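Local structure of TcpB (Brucella melitensis, 4LQC) at residues 93-105 against 112-124. The protein is a bacterial TIR-domain protein, a member of the family of Toll/interleukin-1 receptor-like domains, which commonly work through contacts with other TIR domains. The protein carries 2 engineered substitutions. Numbering follows the deposited sequence.
Sequences TRILPIWHKVSYD and PSLADKVALNTSL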
loop_
_atom_site.group_PDB
_atom_site.type_symbol
_atom_site.label_atom_id
_atom_site.label_comp_id
_atom_site.label_asym_id
_atom_site.label_seq_id
_atom_site.Cartn_x
_atom_site.Cartn_y
_atom_site.Cartn_z
ATOM N N THR B 93 9.971 -11.289 -18.508
ATOM C CA THR B 93 9.953 -9.852 -18.226
ATOM C C THR B 93 11.253 -9.345 -17.593
ATOM O O THR B 93 11.876 -10.013 -16.758
ATOM C CB THR B 93 8.765 -9.510 -17.308
ATOM O OG1 THR B 93 8.887 -10.230 -16.077
ATOM C CG2 THR B 93 7.466 -10.039 -17.897
ATOM N N ARG B 94 11.664 -8.157 -18.008
ATOM C CA ARG B 94 12.812 -7.523 -17.402
ATOM C C ARG B 94 12.349 -6.356 -16.543
ATOM O O ARG B 94 13.171 -5.654 -15.957
ATOM C CB ARG B 94 13.796 -7.056 -18.484
ATOM C CG ARG B 94 14.422 -8.185 -19.301
ATOM C CD ARG B 94 15.236 -7.644 -20.477
ATOM N NE ARG B 94 16.384 -6.849 -20.036
ATOM C CZ ARG B 94 17.130 -6.078 -20.825
ATOM N NH1 ARG B 94 16.863 -5.985 -22.118
ATOM N NH2 ARG B 94 18.146 -5.390 -20.317
ATOM N N ILE B 95 11.036 -6.147 -16.470
ATOM C CA ILE B 95 10.467 -5.079 -15.644
ATOM C C ILE B 95 9.810 -5.654 -14.380
ATOM O O ILE B 95 8.917 -6.492 -14.462
ATOM C CB ILE B 95 9.452 -4.211 -16.435
ATOM C CG1 ILE B 95 10.109 -3.598 -17.679
ATOM C CG2 ILE B 95 8.905 -3.080 -15.573
ATOM C CD1 ILE B 95 11.033 -2.452 -17.352
ATOM N N LEU B 96 10.270 -5.201 -13.215
ATOM C CA LEU B 96 9.759 -5.676 -11.928
ATOM C C LEU B 96 9.162 -4.507 -11.179
ATOM O O LEU B 96 9.882 -3.736 -10.551
ATOM C CB LEU B 96 10.895 -6.250 -11.077
ATOM C CG LEU B 96 11.891 -7.110 -11.848
ATOM C CD1 LEU B 96 13.124 -7.387 -11.008
ATOM C CD2 LEU B 96 11.217 -8.400 -12.272
ATOM N N PRO B 97 7.838 -4.368 -11.243
ATOM C CA PRO B 97 7.125 -3.341 -10.485
ATOM C C PRO B 97 7.224 -3.624 -9.006
ATOM O O PRO B 97 7.249 -4.792 -8.601
ATOM C CB PRO B 97 5.666 -3.556 -10.903
ATOM C CG PRO B 97 5.746 -4.284 -12.212
ATOM C CD PRO B 97 6.924 -5.178 -12.062
ATOM N N ILE B 98 7.269 -2.569 -8.204
ATOM C CA ILE B 98 7.062 -2.713 -6.772
ATOM C C ILE B 98 5.954 -1.773 -6.361
ATOM O O ILE B 98 6.046 -0.557 -6.603
ATOM C CB ILE B 98 8.311 -2.353 -5.977
ATOM C CG1 ILE B 98 9.432 -3.333 -6.307
ATOM C CG2 ILE B 98 8.008 -2.421 -4.481
ATOM C CD1 ILE B 98 10.770 -2.893 -5.762
ATOM N N TRP B 99 4.905 -2.334 -5.758
ATOM C CA TRP B 99 3.770 -1.545 -5.293
ATOM C C TRP B 99 4.167 -0.893 -3.988
ATOM O O TRP B 99 4.611 -1.577 -3.060
ATOM C CB TRP B 99 2.555 -2.435 -5.053
ATOM C CG TRP B 99 1.919 -3.013 -6.295
ATOM C CD1 TRP B 99 2.549 -3.415 -7.447
ATOM C CD2 TRP B 99 0.516 -3.226 -6.510
ATOM N NE1 TRP B 99 1.618 -3.874 -8.355
ATOM C CE2 TRP B 99 0.366 -3.765 -7.805
ATOM C CE3 TRP B 99 -0.625 -3.016 -5.731
ATOM C CZ2 TRP B 99 -0.886 -4.110 -8.334
ATOM C CZ3 TRP B 99 -1.868 -3.352 -6.261
ATOM C CH2 TRP B 99 -1.989 -3.889 -7.547
ATOM N N HIS B 100 4.021 0.423 -3.894
ATOM C CA HIS B 100 4.390 1.122 -2.657
ATOM C C HIS B 100 3.333 2.141 -2.222
ATOM O O HIS B 100 3.132 3.173 -2.862
ATOM C CB HIS B 100 5.773 1.771 -2.810
ATOM C CG HIS B 100 6.317 2.372 -1.553
ATOM N ND1 HIS B 100 6.468 1.655 -0.383
ATOM C CD2 HIS B 100 6.764 3.623 -1.287
ATOM C CE1 HIS B 100 6.970 2.443 0.552
ATOM N NE2 HIS B 100 7.163 3.642 0.028
ATOM N N LYS B 101 2.649 1.831 -1.131
ATOM C CA LYS B 101 1.627 2.715 -0.576
ATOM C C LYS B 101 0.522 3.058 -1.583
ATOM O O LYS B 101 0.004 4.180 -1.602
ATOM C CB LYS B 101 2.277 3.965 0.049
ATOM C CG LYS B 101 3.187 3.610 1.251
ATOM C CD LYS B 101 4.167 4.720 1.673
ATOM C CE LYS B 101 3.461 5.921 2.311
ATOM N NZ LYS B 101 2.547 5.545 3.431
ATOM N N VAL B 102 0.171 2.085 -2.423
ATOM C CA VAL B 102 -1.013 2.198 -3.279
ATOM C C VAL B 102 -2.018 1.112 -2.944
ATOM O O VAL B 102 -1.675 0.084 -2.359
ATOM C CB VAL B 102 -0.687 2.051 -4.778
ATOM C CG1 VAL B 102 -0.052 3.317 -5.311
ATOM C CG2 VAL B 102 0.209 0.853 -5.003
ATOM N N SER B 103 -3.265 1.335 -3.327
ATOM C CA SER B 103 -4.266 0.289 -3.236
ATOM C C SER B 103 -4.437 -0.384 -4.609
ATOM O O SER B 103 -4.012 0.153 -5.650
ATOM C CB SER B 103 -5.587 0.889 -2.796
ATOM O OG SER B 103 -6.039 1.798 -3.778
ATOM N N TYR B 104 -5.054 -1.561 -4.608
ATOM C CA TYR B 104 -5.380 -2.221 -5.856
ATOM C C TYR B 104 -6.250 -1.326 -6.742
ATOM O O TYR B 104 -5.999 -1.194 -7.947
ATOM C CB TYR B 104 -6.065 -3.559 -5.588
ATOM C CG TYR B 104 -6.624 -4.201 -6.832
ATOM C CD1 TYR B 104 -7.883 -3.842 -7.327
ATOM C CD2 TYR B 104 -5.900 -5.163 -7.515
ATOM C CE1 TYR B 104 -8.385 -4.413 -8.473
ATOM C CE2 TYR B 104 -6.400 -5.742 -8.664
ATOM C CZ TYR B 104 -7.641 -5.370 -9.134
ATOM O OH TYR B 104 -8.136 -5.955 -10.274
ATOM N N ASP B 105 -7.282 -0.722 -6.158
ATOM C CA ASP B 105 -8.213 0.095 -6.944
ATOM C C ASP B 105 -7.486 1.268 -7.563
ATOM O O ASP B 105 -7.776 1.693 -8.678
ATOM C CB ASP B 105 -9.354 0.612 -6.067
ATOM C CG ASP B 105 -10.341 -0.469 -5.704
ATOM O OD1 ASP B 105 -10.929 -1.092 -6.603
ATOM O OD2 ASP B 105 -10.518 -0.713 -4.511
ATOM N N PRO B 112 -5.420 -1.564 -15.504
ATOM C CA PRO B 112 -5.920 -2.882 -15.110
ATOM C C PRO B 112 -4.891 -3.989 -15.304
ATOM O O PRO B 112 -4.802 -4.875 -14.458
ATOM C CB PRO B 112 -7.130 -3.073 -16.037
ATOM C CG PRO B 112 -7.668 -1.700 -16.187
ATOM C CD PRO B 112 -6.437 -0.811 -16.269
ATOM N N SER B 113 -4.120 -3.947 -16.386
ATOM C CA SER B 113 -3.099 -4.973 -16.618
ATOM C C SER B 113 -1.990 -4.934 -15.561
ATOM O O SER B 113 -1.523 -5.973 -15.087
ATOM C CB SER B 113 -2.515 -4.844 -18.020
ATOM O OG SER B 113 -2.377 -3.481 -18.367
ATOM N N LEU B 114 -1.583 -3.733 -15.176
ATOM C CA LEU B 114 -0.600 -3.576 -14.114
ATOM C C LEU B 114 -1.176 -4.041 -12.765
ATOM O O LEU B 114 -0.460 -4.586 -11.928
ATOM C CB LEU B 114 -0.196 -2.110 -14.038
ATOM C CG LEU B 114 1.204 -1.750 -13.579
ATOM C CD1 LEU B 114 2.240 -2.689 -14.175
ATOM C CD2 LEU B 114 1.468 -0.331 -14.018
ATOM N N ALA B 115 -2.474 -3.830 -12.567
ATOM C CA ALA B 115 -3.119 -4.133 -11.288
ATOM C C ALA B 115 -3.284 -5.638 -11.064
ATOM O O ALA B 115 -3.455 -6.107 -9.918
ATOM C CB ALA B 115 -4.470 -3.429 -11.187
ATOM N N ASP B 116 -3.239 -6.389 -12.161
ATOM C CA ASP B 116 -3.388 -7.832 -12.091
ATOM C C ASP B 116 -2.057 -8.556 -12.222
ATOM O O ASP B 116 -1.955 -9.737 -11.876
ATOM C CB ASP B 116 -4.375 -8.314 -13.155
ATOM C CG ASP B 116 -5.784 -7.833 -12.887
ATOM O OD1 ASP B 116 -6.113 -7.624 -11.694
ATOM O OD2 ASP B 116 -6.557 -7.656 -13.858
ATOM N N LYS B 117 -1.047 -7.844 -12.712
ATOM C CA LYS B 117 0.306 -8.372 -12.784
ATOM C C LYS B 117 0.924 -8.480 -11.392
ATOM O O LYS B 117 1.111 -7.480 -10.690
ATOM C CB LYS B 117 1.176 -7.495 -13.674
ATOM C CG LYS B 117 2.573 -8.042 -13.894
ATOM C CD LYS B 117 3.494 -6.970 -14.463
ATOM C CE LYS B 117 4.927 -7.449 -14.522
ATOM N NZ LYS B 117 5.786 -6.473 -15.283
ATOM N N VAL B 118 1.231 -9.708 -10.994
ATOM C CA VAL B 118 1.792 -9.973 -9.679
ATOM C C VAL B 118 3.139 -9.286 -9.540
ATOM O O VAL B 118 3.972 -9.348 -10.446
ATOM C CB VAL B 118 1.971 -11.473 -9.440
ATOM C CG1 VAL B 118 2.479 -11.719 -8.027
ATOM C CG2 VAL B 118 0.658 -12.190 -9.658
ATOM N N ALA B 119 3.340 -8.627 -8.402
ATOM C CA ALA B 119 4.551 -7.871 -8.173
ATOM C C ALA B 119 4.902 -7.793 -6.693
ATOM O O ALA B 119 4.130 -8.197 -5.832
ATOM C CB ALA B 119 4.411 -6.481 -8.754
ATOM N N LEU B 120 6.086 -7.272 -6.412
ATOM C CA LEU B 120 6.509 -7.050 -5.044
ATOM C C LEU B 120 5.653 -5.932 -4.457
ATOM O O LEU B 120 5.143 -5.087 -5.186
ATOM C CB LEU B 120 7.994 -6.680 -5.026
ATOM C CG LEU B 120 8.938 -7.729 -5.607
ATOM C CD1 LEU B 120 10.207 -7.090 -6.134
ATOM C CD2 LEU B 120 9.272 -8.730 -4.517
ATOM N N ASN B 121 5.503 -5.936 -3.145
ATOM C CA ASN B 121 4.590 -5.045 -2.447
ATOM C C ASN B 121 5.231 -4.755 -1.090
ATOM O O ASN B 121 5.507 -5.674 -0.324
ATOM C CB ASN B 121 3.220 -5.742 -2.290
ATOM C CG ASN B 121 2.139 -4.844 -1.667
ATOM O OD1 ASN B 121 2.421 -3.981 -0.823
ATOM N ND2 ASN B 121 0.887 -5.071 -2.063
ATOM N N THR B 122 5.480 -3.479 -0.798
ATOM C CA THR B 122 6.168 -3.101 0.439
ATOM C C THR B 122 5.341 -3.277 1.707
ATOM O O THR B 122 5.877 -3.173 2.824
ATOM C CB THR B 122 6.658 -1.645 0.396
ATOM O OG1 THR B 122 5.540 -0.774 0.155
ATOM C CG2 THR B 122 7.699 -1.478 -0.698
ATOM N N SER B 123 4.044 -3.528 1.551
ATOM C CA SER B 123 3.196 -3.745 2.715
ATOM C C SER B 123 3.252 -5.207 3.159
ATOM O O SER B 123 2.799 -5.548 4.251
ATOM C CB SER B 123 1.758 -3.325 2.419
ATOM O OG SER B 123 1.108 -4.275 1.597
ATOM N N LEU B 124 3.813 -6.066 2.312
ATOM C CA LEU B 124 3.929 -7.499 2.618
ATOM C C LEU B 124 5.350 -7.911 2.989
ATOM O O LEU B 124 5.560 -8.971 3.584
ATOM C CB LEU B 124 3.485 -8.330 1.418
ATOM C CG LEU B 124 2.095 -7.944 0.934
ATOM C CD1 LEU B 124 1.686 -8.832 -0.229
ATOM C CD2 LEU B 124 1.112 -8.008 2.101
HETATM O O HOH W 1 1.956 -5.213 -11.023
HETATM O O HOH W 2 2.844 -0.665 0.364
HETATM O O HOH W 3 1.067 -0.993 -2.028
#
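Trp99 lies with the rim of its indole against the carboxyl end of helix 112-116: CH2 and CZ2 meet the carbonyl oxygens of Ala115 and Leu114 near the ring plane, CH2 at 3.6 Å from Ala115 O. A water in that same plane accepts from Trp99 NE1 at 3.0 Å and donates to Leu114 O, tying the indole to the last turn of the helix. Ala119 CB sits obliquely by Trp99 CD1. Lys117 stretches out fully, its CG anti to the backbone N (chi1 -175°), and crosses the Pro97 ring at about a right angle; NZ then reaches Ile95 O, 3.2 Å away and above the carbonyl plane. Tyr104 meets the same end of the helix, its hydroxyl hydrogen-bonded to the syn side of Asp116 OD1 at 3.0 Å, with ring and carboxylate planes 31° apart. Between the strands, Trp99 N donates to Leu120 O (2.8 Å) and Trp99 O accepts from Thr122 N (3.1 Å). On the sheet face away from the indole, Ile98 CG1 packs on Leu120 CD1, 3.8 Å apart, and Leu120 also touches helix 127-136. Thr122 OG1 meets His100 ND1 in the imidazole plane at 2.7 Å, while Phe21 stacks on that ring. Asn121 ND2 hydrogen-bonds to Ser123 OG of the second subunit. This parallel pairing of strand 95-100 with edge strand 120-121, joined through helical turns, belongs to the flavodoxin-like α/β fold of TIR domains.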